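Local coordinates for protein chloromuconate cycloisomerase (Rhodococcus opacus, PDB 4M0X) that is a manganese-binding member of the enolase superfamily, pairing an N-terminal alpha+beta domain built on an antiparallel sheet with a TIM-type barrel that carries the metal site, at residues 6-11 with 76-81; 13-18 with 334-339; 121-126 with 307-312; 271-276 with 298-303. All coordinates share one frame; numbering follows the deposited sequence.

Overall arrangement
Contacts 1 and 2 both use strand 5-17 of the N-terminal domain, with centres 24 Å apart. Contact 1 stays within that domain, whereas contact 2 joins the far part of the strand to a barrel loop before strand 347-349. Contact 3 is a second junction between domains, setting helix 123-126 against barrel helix 304-316. Contact 4, its centre about 3 Å from the chain's spatial centre, links the C-terminal ends of barrel strands 267-270 and 294-297 beside the manganese. Along the chain, contact 1 crosses contact 2, and contact 4 is nested inside contact 3, itself nested inside contact 2. Contact 4 packs against both contact 2 and contact 3, so the metal-side loops lie beside parts of both junctions.

Contact 1 (6-11 with 76-81); sequences TEMSAT and PVIIGR
A classic beta bulge on strand 5-17, where Thr6 and Glu7 both face Arg39 of strand 27-40, leads into the part of the N-terminal domain where Met8 meets Ile78 and Ile79 of the loop joining helices 63-74 and 86-96. That loop makes a type II turn from Ile78 to Arg81, closed by Arg81 N to Ile78 O at 3.2 Å, with Gly80 at positive phi (92°). No hydrogen bond joins the two segments; apolar groups make the contact. Ile79 reaches along the strand backbone: its CD1 lies 3.6 Å from Met8 N, over the peptide between Glu7 and Met8, and 4.0 Å from Met8 CB. Its other branch, CG2, comes within 3.8 Å of Thr6 O. Met8 leaves the strand stretched out, CG anti to the backbone N (chi1 171°), then bends at its last torsion (chi3 67°), which turns CE onto Ile78 CB at 4.1 Å. The sulfur passes beside Ile78 CG2, while the far end of Ile78 leads away from the strand. Ile70 and Val36 also pack on Met8, and Ala89 of helix 86-96 on Ile78. Arg81 folds back over its own loop, its NE donating to Val77 O at 3.0 Å, nearly along the C=O axis but tilted from the guanidinium plane.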
# COMPACT_ATOMS: atom_id res chain seq x y z
N THR A 6 -31.29 -14.70 40.89
CA THR A 6 -32.61 -14.55 41.49
C THR A 6 -33.13 -13.11 41.39
O THR A 6 -34.26 -12.86 40.99
CB THR A 6 -32.54 -15.06 42.95
OG1 THR A 6 -32.81 -16.45 42.94
CG2 THR A 6 -33.54 -14.40 43.87
N GLU A 7 -32.28 -12.17 41.80
CA GLU A 7 -32.57 -10.77 41.64
C GLU A 7 -31.37 -10.05 41.04
O GLU A 7 -30.24 -10.56 41.04
CB GLU A 7 -32.92 -10.17 42.99
CG GLU A 7 -34.09 -10.82 43.70
CD GLU A 7 -33.95 -10.73 45.20
OE1 GLU A 7 -34.16 -11.77 45.89
OE2 GLU A 7 -33.60 -9.62 45.68
N MET A 8 -31.64 -8.88 40.48
CA MET A 8 -30.63 -7.94 40.07
C MET A 8 -31.26 -6.56 40.15
O MET A 8 -32.25 -6.30 39.47
CB MET A 8 -30.14 -8.22 38.66
CG MET A 8 -29.22 -7.14 38.11
SD MET A 8 -28.56 -7.50 36.47
CE MET A 8 -30.01 -7.46 35.43
N SER A 9 -30.70 -5.71 41.00
CA SER A 9 -31.12 -4.31 41.13
C SER A 9 -30.04 -3.36 40.60
O SER A 9 -28.83 -3.64 40.67
CB SER A 9 -31.41 -4.00 42.58
OG SER A 9 -30.19 -3.99 43.29
N ALA A 10 -30.49 -2.22 40.07
CA ALA A 10 -29.60 -1.18 39.58
C ALA A 10 -29.99 0.20 40.18
O ALA A 10 -31.01 0.80 39.80
CB ALA A 10 -29.62 -1.15 38.06
N THR A 11 -29.18 0.68 41.11
CA THR A 11 -29.49 1.86 41.91
C THR A 11 -28.49 2.98 41.65
O THR A 11 -27.26 2.79 41.82
CB THR A 11 -29.31 1.56 43.41
OG1 THR A 11 -30.13 0.45 43.80
CG2 THR A 11 -29.61 2.80 44.24
N PRO A 76 -33.55 -9.53 31.57
CA PRO A 76 -34.11 -10.73 30.96
C PRO A 76 -33.14 -11.82 30.55
O PRO A 76 -33.54 -12.99 30.52
CB PRO A 76 -34.80 -10.20 29.70
CG PRO A 76 -34.51 -8.72 29.66
CD PRO A 76 -34.27 -8.35 31.07
N VAL A 77 -31.90 -11.50 30.22
CA VAL A 77 -30.94 -12.59 30.04
C VAL A 77 -30.08 -12.88 31.27
O VAL A 77 -29.18 -13.71 31.21
CB VAL A 77 -30.09 -12.51 28.74
CG1 VAL A 77 -30.90 -12.98 27.53
CG2 VAL A 77 -29.52 -11.11 28.52
N ILE A 78 -30.37 -12.24 32.40
CA ILE A 78 -29.59 -12.47 33.62
C ILE A 78 -30.39 -13.14 34.74
O ILE A 78 -29.91 -14.10 35.37
CB ILE A 78 -28.90 -11.17 34.14
CG1 ILE A 78 -28.12 -10.47 33.00
CG2 ILE A 78 -28.00 -11.45 35.33
CD1 ILE A 78 -26.96 -11.25 32.41
N ILE A 79 -31.60 -12.66 35.00
CA ILE A 79 -32.50 -13.34 35.94
C ILE A 79 -32.82 -14.78 35.46
O ILE A 79 -33.30 -14.99 34.34
CB ILE A 79 -33.82 -12.56 36.11
CG1 ILE A 79 -33.57 -11.05 36.28
CG2 ILE A 79 -34.67 -13.18 37.21
CD1 ILE A 79 -33.20 -10.57 37.68
N GLY A 80 -32.53 -15.76 36.32
CA GLY A 80 -32.84 -17.16 36.04
C GLY A 80 -31.74 -17.95 35.36
O GLY A 80 -31.89 -19.16 35.10
N ARG A 81 -30.63 -17.25 35.07
CA ARG A 81 -29.46 -17.83 34.41
C ARG A 81 -28.50 -18.48 35.40
O ARG A 81 -28.50 -18.17 36.60
CB ARG A 81 -28.73 -16.76 33.60
CG ARG A 81 -27.20 -16.86 33.59
CD ARG A 81 -26.45 -16.03 32.53
NE ARG A 81 -27.11 -15.93 31.22
CZ ARG A 81 -27.23 -16.91 30.33
NH1 ARG A 81 -26.71 -18.11 30.60
NH2 ARG A 81 -27.87 -16.69 29.17

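Contact 2 (13-18 with 334-339); sequences VDLPSR and DEVVTE
Strand residues Val13 to Pro16 run almost antiparallel to the irregular chain from Asp334 to Val336, 164° apart in direction, and the two backbones diverge from a CA separation of 6.3 Å at Pro16 and Asp334 to 8.5 Å at Val13 and Val336. Side chains span the growing separation, and no hydrogen bond crosses it. Where the chains are closer, Pro16 and Asp334 lie side by side, pointing the same way, with Pro16 CG 4.0 Å from Asp334 CB. Leu15 fills the middle: both its methyls lie against the peptide after Asp334 from the same side, CD2 3.6 Å from Asp334 O and CD1 4.0 Å from Glu335 CA. Farther along, Val13 and Val336 touch through single methyls, CG1 to CG1 at 3.9 Å; Val13 presents that branch because it stands anti to the backbone N (chi1 178°). Asp334 steadies its own loop, OD1 accepting from Glu335 N at 2.6 Å on the anti side of the carboxylate, 22° out of its plane. The same OD1 forms a salt bridge with Arg364, and OD2 bonds to the hydroxyl of Tyr368. Buried Glu335 points its CB away from the strand and accepts from Ser304 N at the start of helix 304-316, where the helix end would probably stabilise its negative charge. The contact thus joins the N-terminal sheet to the barrel domain, with helix 362-368 packing on Val13, Leu15 and Pro16, strand 27-40 hydrogen-bonded alongside strand 5-17, and helix 304-316 against Val336.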
# COMPACT_ATOMS: atom_id res chain seq x y z
N VAL A 13 -26.37 6.05 42.44
CA VAL A 13 -25.72 6.56 43.65
C VAL A 13 -24.91 7.84 43.38
O VAL A 13 -24.21 7.95 42.35
CB VAL A 13 -24.75 5.51 44.22
CG1 VAL A 13 -24.03 6.08 45.45
CG2 VAL A 13 -25.47 4.21 44.49
N ASP A 14 -24.99 8.80 44.27
CA ASP A 14 -24.20 10.02 44.05
C ASP A 14 -23.20 10.07 45.16
O ASP A 14 -23.57 9.92 46.31
CB ASP A 14 -25.04 11.31 44.07
CG ASP A 14 -26.07 11.40 42.93
OD1 ASP A 14 -25.72 11.24 41.71
OD2 ASP A 14 -27.24 11.68 43.27
N LEU A 15 -21.94 10.28 44.83
CA LEU A 15 -20.89 10.23 45.84
C LEU A 15 -20.16 11.54 46.00
O LEU A 15 -19.62 12.08 45.03
CB LEU A 15 -19.89 9.09 45.54
CG LEU A 15 -20.47 7.68 45.72
CD1 LEU A 15 -19.41 6.64 45.44
CD2 LEU A 15 -21.05 7.50 47.12
N PRO A 16 -20.13 12.05 47.22
CA PRO A 16 -19.43 13.31 47.53
C PRO A 16 -17.96 13.22 47.13
O PRO A 16 -17.29 12.26 47.47
CB PRO A 16 -19.58 13.42 49.04
CG PRO A 16 -19.64 12.00 49.48
CD PRO A 16 -20.53 11.36 48.45
N SER A 17 -17.47 14.23 46.42
CA SER A 17 -16.12 14.21 45.87
C SER A 17 -15.25 15.37 46.34
O SER A 17 -15.70 16.51 46.35
CB SER A 17 -16.18 14.22 44.35
OG SER A 17 -15.04 14.87 43.85
N ARG A 18 -14.00 15.08 46.68
CA ARG A 18 -13.10 16.01 47.37
C ARG A 18 -12.83 17.34 46.64
O ARG A 18 -12.63 18.36 47.29
CB ARG A 18 -11.78 15.31 47.71
CG ARG A 18 -11.08 15.87 48.92
CD ARG A 18 -9.94 14.96 49.36
NE ARG A 18 -10.31 14.07 50.46
CZ ARG A 18 -10.77 12.83 50.31
NH1 ARG A 18 -10.94 12.32 49.09
NH2 ARG A 18 -11.06 12.09 51.38
N ASP A 334 -16.62 9.64 50.43
CA ASP A 334 -17.32 8.45 50.92
C ASP A 334 -17.76 7.55 49.76
O ASP A 334 -17.77 7.98 48.62
CB ASP A 334 -18.52 8.86 51.76
CG ASP A 334 -18.94 7.80 52.76
OD1 ASP A 334 -18.64 6.59 52.60
OD2 ASP A 334 -19.63 8.18 53.72
N GLU A 335 -18.13 6.31 50.07
CA GLU A 335 -18.30 5.25 49.07
C GLU A 335 -19.43 4.28 49.44
O GLU A 335 -20.05 4.44 50.47
CB GLU A 335 -16.98 4.49 48.88
CG GLU A 335 -15.81 5.39 48.51
CD GLU A 335 -14.82 4.77 47.51
OE1 GLU A 335 -15.29 4.02 46.58
OE2 GLU A 335 -13.58 5.07 47.66
N VAL A 336 -19.73 3.31 48.59
CA VAL A 336 -20.69 2.26 49.00
C VAL A 336 -20.00 0.95 49.40
O VAL A 336 -20.63 -0.08 49.54
CB VAL A 336 -21.89 2.06 48.04
CG1 VAL A 336 -22.63 3.37 47.82
CG2 VAL A 336 -21.48 1.46 46.70
N VAL A 337 -18.69 1.00 49.62
CA VAL A 337 -17.99 -0.20 50.10
C VAL A 337 -17.64 -0.09 51.57
O VAL A 337 -17.64 0.99 52.12
CB VAL A 337 -16.77 -0.61 49.23
CG1 VAL A 337 -17.26 -1.11 47.88
CG2 VAL A 337 -15.76 0.50 49.08
N THR A 338 -17.36 -1.21 52.20
CA THR A 338 -16.91 -1.17 53.56
C THR A 338 -15.43 -0.71 53.70
O THR A 338 -15.06 -0.16 54.71
CB THR A 338 -17.11 -2.53 54.25
OG1 THR A 338 -16.47 -3.55 53.48
CG2 THR A 338 -18.57 -2.82 54.38
N GLU A 339 -14.61 -0.96 52.68
CA GLU A 339 -13.19 -0.63 52.67
C GLU A 339 -12.78 -0.17 51.28
O GLU A 339 -12.64 -0.99 50.37
CB GLU A 339 -12.35 -1.85 53.06
CG GLU A 339 -12.44 -2.20 54.53
CD GLU A 339 -11.95 -3.61 54.83
OE1 GLU A 339 -10.94 -4.04 54.22
OE2 GLU A 339 -12.59 -4.27 55.69

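Contact 3 (121-126 with 307-312); sequences IPVSDL and GAISAQ
Ile309 is the first residue of helix segment 307-312 to touch the short helix 123-126, meeting Val123 through its terminal methyl. Its CG1 stands anti to the backbone N (chi1 -176°), which brings CD1 to 3.7 Å from Val123 CB, where it rests almost equally near both valine methyls, CG1 and CG2. Thr109 and Leu278 also border Ile309, so this methyl lies within a wider apolar packing. Helix 304-316 is the helical arm of a beta-alpha-beta unit of the TIM-type barrel, following strand 294-297 and preceding strand 323-324. Helix 123-126, weakly bonded, comes instead from the chain between helix 101-118 and the first barrel strand, and it faces a second subunit, whose Leu126 packs on Leu126 here. One turn beyond Ile309, Gln312 is directed toward this linking piece. With CG anti to the carbonyl carbon and the rest of the chain extended, its amide reaches the first turn of helix 123-126, and its CG and CB run alongside Ser124 CB, each at 3.9 Å. The amide oxygen OE1 receives Ser124 N at 2.8 Å in a nearly straight bond (175°), approached 22° out of the carbonyl plane. Val123 N lies similarly near but at a poor angle for bonding, and Pro122 CB lies 3.8 Å from OE1. The amide nitrogen NE2 of Gln312 makes a weak hydrogen bond to Gly355 O.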
# COMPACT_ATOMS: atom_id res chain seq x y z
N ILE A 121 -12.28 -16.60 46.37
CA ILE A 121 -10.98 -16.07 45.88
C ILE A 121 -11.08 -14.74 45.13
O ILE A 121 -12.14 -14.39 44.64
CB ILE A 121 -10.27 -17.05 44.92
CG1 ILE A 121 -11.26 -17.58 43.88
CG2 ILE A 121 -9.50 -18.09 45.73
CD1 ILE A 121 -10.72 -18.67 42.99
N PRO A 122 -9.95 -14.02 45.03
CA PRO A 122 -9.95 -12.78 44.24
C PRO A 122 -10.09 -13.05 42.73
O PRO A 122 -9.53 -14.02 42.22
CB PRO A 122 -8.59 -12.15 44.57
CG PRO A 122 -7.74 -13.27 45.02
CD PRO A 122 -8.66 -14.26 45.69
N VAL A 123 -10.85 -12.22 42.02
CA VAL A 123 -11.06 -12.46 40.59
C VAL A 123 -9.70 -12.65 39.91
O VAL A 123 -9.53 -13.58 39.13
CB VAL A 123 -11.86 -11.34 39.90
CG1 VAL A 123 -11.95 -11.62 38.41
CG2 VAL A 123 -13.27 -11.22 40.50
N SER A 124 -8.73 -11.79 40.26
CA SER A 124 -7.34 -11.93 39.79
C SER A 124 -6.79 -13.36 39.72
O SER A 124 -5.98 -13.63 38.86
CB SER A 124 -6.39 -11.04 40.57
OG SER A 124 -6.45 -11.30 41.96
N ASP A 125 -7.23 -14.25 40.61
CA ASP A 125 -6.96 -15.70 40.45
C ASP A 125 -7.61 -16.27 39.21
O ASP A 125 -6.94 -16.86 38.38
CB ASP A 125 -7.45 -16.53 41.63
CG ASP A 125 -6.58 -16.38 42.84
OD1 ASP A 125 -5.72 -15.47 42.87
OD2 ASP A 125 -6.78 -17.19 43.77
N LEU A 126 -8.91 -16.09 39.08
CA LEU A 126 -9.62 -16.64 37.93
C LEU A 126 -8.88 -16.25 36.66
O LEU A 126 -8.89 -17.01 35.69
CB LEU A 126 -11.08 -16.19 37.90
CG LEU A 126 -11.79 -16.41 39.25
CD1 LEU A 126 -13.28 -16.13 39.17
CD2 LEU A 126 -11.58 -17.80 39.84
N GLY A 307 -13.11 0.39 40.62
CA GLY A 307 -11.69 0.59 40.87
C GLY A 307 -11.00 -0.66 41.39
O GLY A 307 -9.92 -1.03 40.89
N ALA A 308 -11.61 -1.30 42.38
CA ALA A 308 -11.14 -2.62 42.86
C ALA A 308 -11.02 -3.72 41.77
O ALA A 308 -9.99 -4.37 41.70
CB ALA A 308 -11.97 -3.10 44.04
N ILE A 309 -12.04 -3.94 40.94
CA ILE A 309 -11.94 -5.02 39.94
C ILE A 309 -10.89 -4.62 38.91
O ILE A 309 -10.03 -5.43 38.56
CB ILE A 309 -13.32 -5.49 39.35
CG1 ILE A 309 -13.15 -6.66 38.40
CG2 ILE A 309 -14.06 -4.41 38.57
CD1 ILE A 309 -12.30 -7.79 38.93
N SER A 310 -10.93 -3.37 38.47
CA SER A 310 -9.87 -2.80 37.64
C SER A 310 -8.48 -3.01 38.20
O SER A 310 -7.60 -3.44 37.47
CB SER A 310 -10.08 -1.30 37.44
OG SER A 310 -11.26 -1.09 36.72
N ALA A 311 -8.27 -2.68 39.47
CA ALA A 311 -6.95 -2.84 40.08
C ALA A 311 -6.46 -4.28 39.94
O ALA A 311 -5.28 -4.53 39.64
CB ALA A 311 -6.98 -2.41 41.54
N GLN A 312 -7.37 -5.23 40.13
CA GLN A 312 -7.01 -6.63 39.97
C GLN A 312 -6.65 -6.93 38.51
O GLN A 312 -5.60 -7.51 38.24
CB GLN A 312 -8.12 -7.54 40.50
CG GLN A 312 -8.00 -7.78 41.99
CD GLN A 312 -9.11 -8.64 42.54
OE1 GLN A 312 -9.53 -9.62 41.91
NE2 GLN A 312 -9.59 -8.30 43.73

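Contact 4 (271-276 with 298-303); sequences KIPKSG and AATPES
Lys271 makes the larger, closely packed half of this contact, lying across Ala298 and Ala299, whereas Pro273 and Thr300 form a smaller part bridged by a water. The lysine sets out with CG against the methyl of Ala298, then bends at both outer torsions (chi3 -97°, chi4 -106°) instead of running straight. These bends bring NZ to Ala299 O, a hydrogen bond of 3.1 Å in which the nitrogen is tilted 35° from the carbonyl plane. NZ also forms a salt bridge with Asp247, one of the manganese ligands with Asp196 and Glu222, and the Lys271 side chain lies about 4 Å from the metal. On the water-bridged side, the Pro273 ring and Thr300 slide past each other in opposite directions, ring atom CG 3.3 Å from Thr300 OG1. That hydroxyl hydrogen-bonds to the water at 2.7 Å, and the water accepts from Lys274 N at 3.0 Å, linking the two segments. Each chain is braced from within: Ser275 OG donates to Lys271 O at 2.8 Å ahead of a Schellman motif at Gly276, and Thr300 N donates to Glu302 OE2 at 3.0 Å, just before the cis peptide preceding Pro301. Both segments follow adjacent parallel barrel strands, 267-270 and 294-297. Ile272 packs on helices 278-291 and 304-316, Ser303 N-caps the latter, and Thr300 touches Val51 of strand 45-51 in the N-terminal domain.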
# COMPACT_ATOMS: atom_id res chain seq x y z
N LYS A 271 -9.42 0.10 30.23
CA LYS A 271 -10.47 0.52 31.17
C LYS A 271 -11.61 -0.43 30.98
O LYS A 271 -11.99 -0.67 29.85
CB LYS A 271 -11.02 1.89 30.81
CG LYS A 271 -10.18 3.11 31.13
CD LYS A 271 -11.07 4.35 31.15
CE LYS A 271 -11.04 5.13 29.84
NZ LYS A 271 -10.26 6.39 29.96
N ILE A 272 -12.19 -0.94 32.07
CA ILE A 272 -13.28 -1.90 31.98
C ILE A 272 -14.61 -1.36 31.41
O ILE A 272 -15.09 -1.89 30.40
CB ILE A 272 -13.49 -2.66 33.30
CG1 ILE A 272 -12.30 -3.57 33.55
CG2 ILE A 272 -14.74 -3.53 33.24
CD1 ILE A 272 -12.42 -4.40 34.80
N PRO A 273 -15.19 -0.29 32.01
CA PRO A 273 -16.51 0.20 31.58
C PRO A 273 -16.61 0.38 30.07
O PRO A 273 -17.51 -0.12 29.42
CB PRO A 273 -16.59 1.58 32.25
CG PRO A 273 -15.67 1.50 33.40
CD PRO A 273 -14.53 0.67 32.91
N LYS A 274 -15.65 1.10 29.52
CA LYS A 274 -15.64 1.44 28.12
C LYS A 274 -15.53 0.24 27.15
O LYS A 274 -15.88 0.36 25.97
CB LYS A 274 -14.58 2.54 27.92
CG LYS A 274 -13.59 2.38 26.80
CD LYS A 274 -12.16 2.28 27.32
CE LYS A 274 -11.25 2.90 26.28
NZ LYS A 274 -9.80 2.63 26.43
N SER A 275 -15.07 -0.92 27.65
CA SER A 275 -14.88 -2.14 26.84
C SER A 275 -16.02 -3.08 27.06
O SER A 275 -16.04 -4.17 26.48
CB SER A 275 -13.64 -2.93 27.25
OG SER A 275 -12.54 -2.09 27.50
N GLY A 276 -16.93 -2.68 27.94
CA GLY A 276 -18.05 -3.54 28.34
C GLY A 276 -17.69 -4.75 29.19
O GLY A 276 -18.37 -5.78 29.11
N ALA A 298 -5.99 2.64 32.89
CA ALA A 298 -6.71 3.89 32.78
C ALA A 298 -7.90 3.99 33.71
O ALA A 298 -8.41 2.97 34.20
CB ALA A 298 -7.14 4.16 31.35
N ALA A 299 -8.36 5.21 33.92
CA ALA A 299 -9.45 5.50 34.85
C ALA A 299 -10.62 6.10 34.08
O ALA A 299 -10.43 6.69 33.01
CB ALA A 299 -8.96 6.47 35.91
N THR A 300 -11.83 5.95 34.63
CA THR A 300 -13.02 6.47 33.98
C THR A 300 -13.38 7.92 34.40
O THR A 300 -13.75 8.73 33.57
CB THR A 300 -14.20 5.47 34.07
OG1 THR A 300 -13.88 4.31 33.31
CG2 THR A 300 -15.45 6.07 33.49
N PRO A 301 -13.25 8.26 35.69
CA PRO A 301 -12.83 7.48 36.83
C PRO A 301 -14.01 6.70 37.37
O PRO A 301 -15.07 6.66 36.76
CB PRO A 301 -12.36 8.56 37.84
CG PRO A 301 -12.62 9.88 37.19
CD PRO A 301 -13.62 9.62 36.10
N GLU A 302 -13.83 6.11 38.54
CA GLU A 302 -14.82 5.22 39.11
C GLU A 302 -14.64 5.24 40.63
O GLU A 302 -13.64 5.79 41.15
CB GLU A 302 -14.67 3.80 38.52
CG GLU A 302 -13.29 3.14 38.66
CD GLU A 302 -12.13 4.04 38.26
OE1 GLU A 302 -11.48 4.61 39.18
OE2 GLU A 302 -11.89 4.22 37.04
N SER A 303 -15.60 4.66 41.34
CA SER A 303 -15.52 4.57 42.77
C SER A 303 -14.64 3.37 43.09
O SER A 303 -14.02 2.79 42.20
CB SER A 303 -16.90 4.32 43.30
OG SER A 303 -17.28 3.03 42.91
O HOH W 1 -14.10 3.21 30.90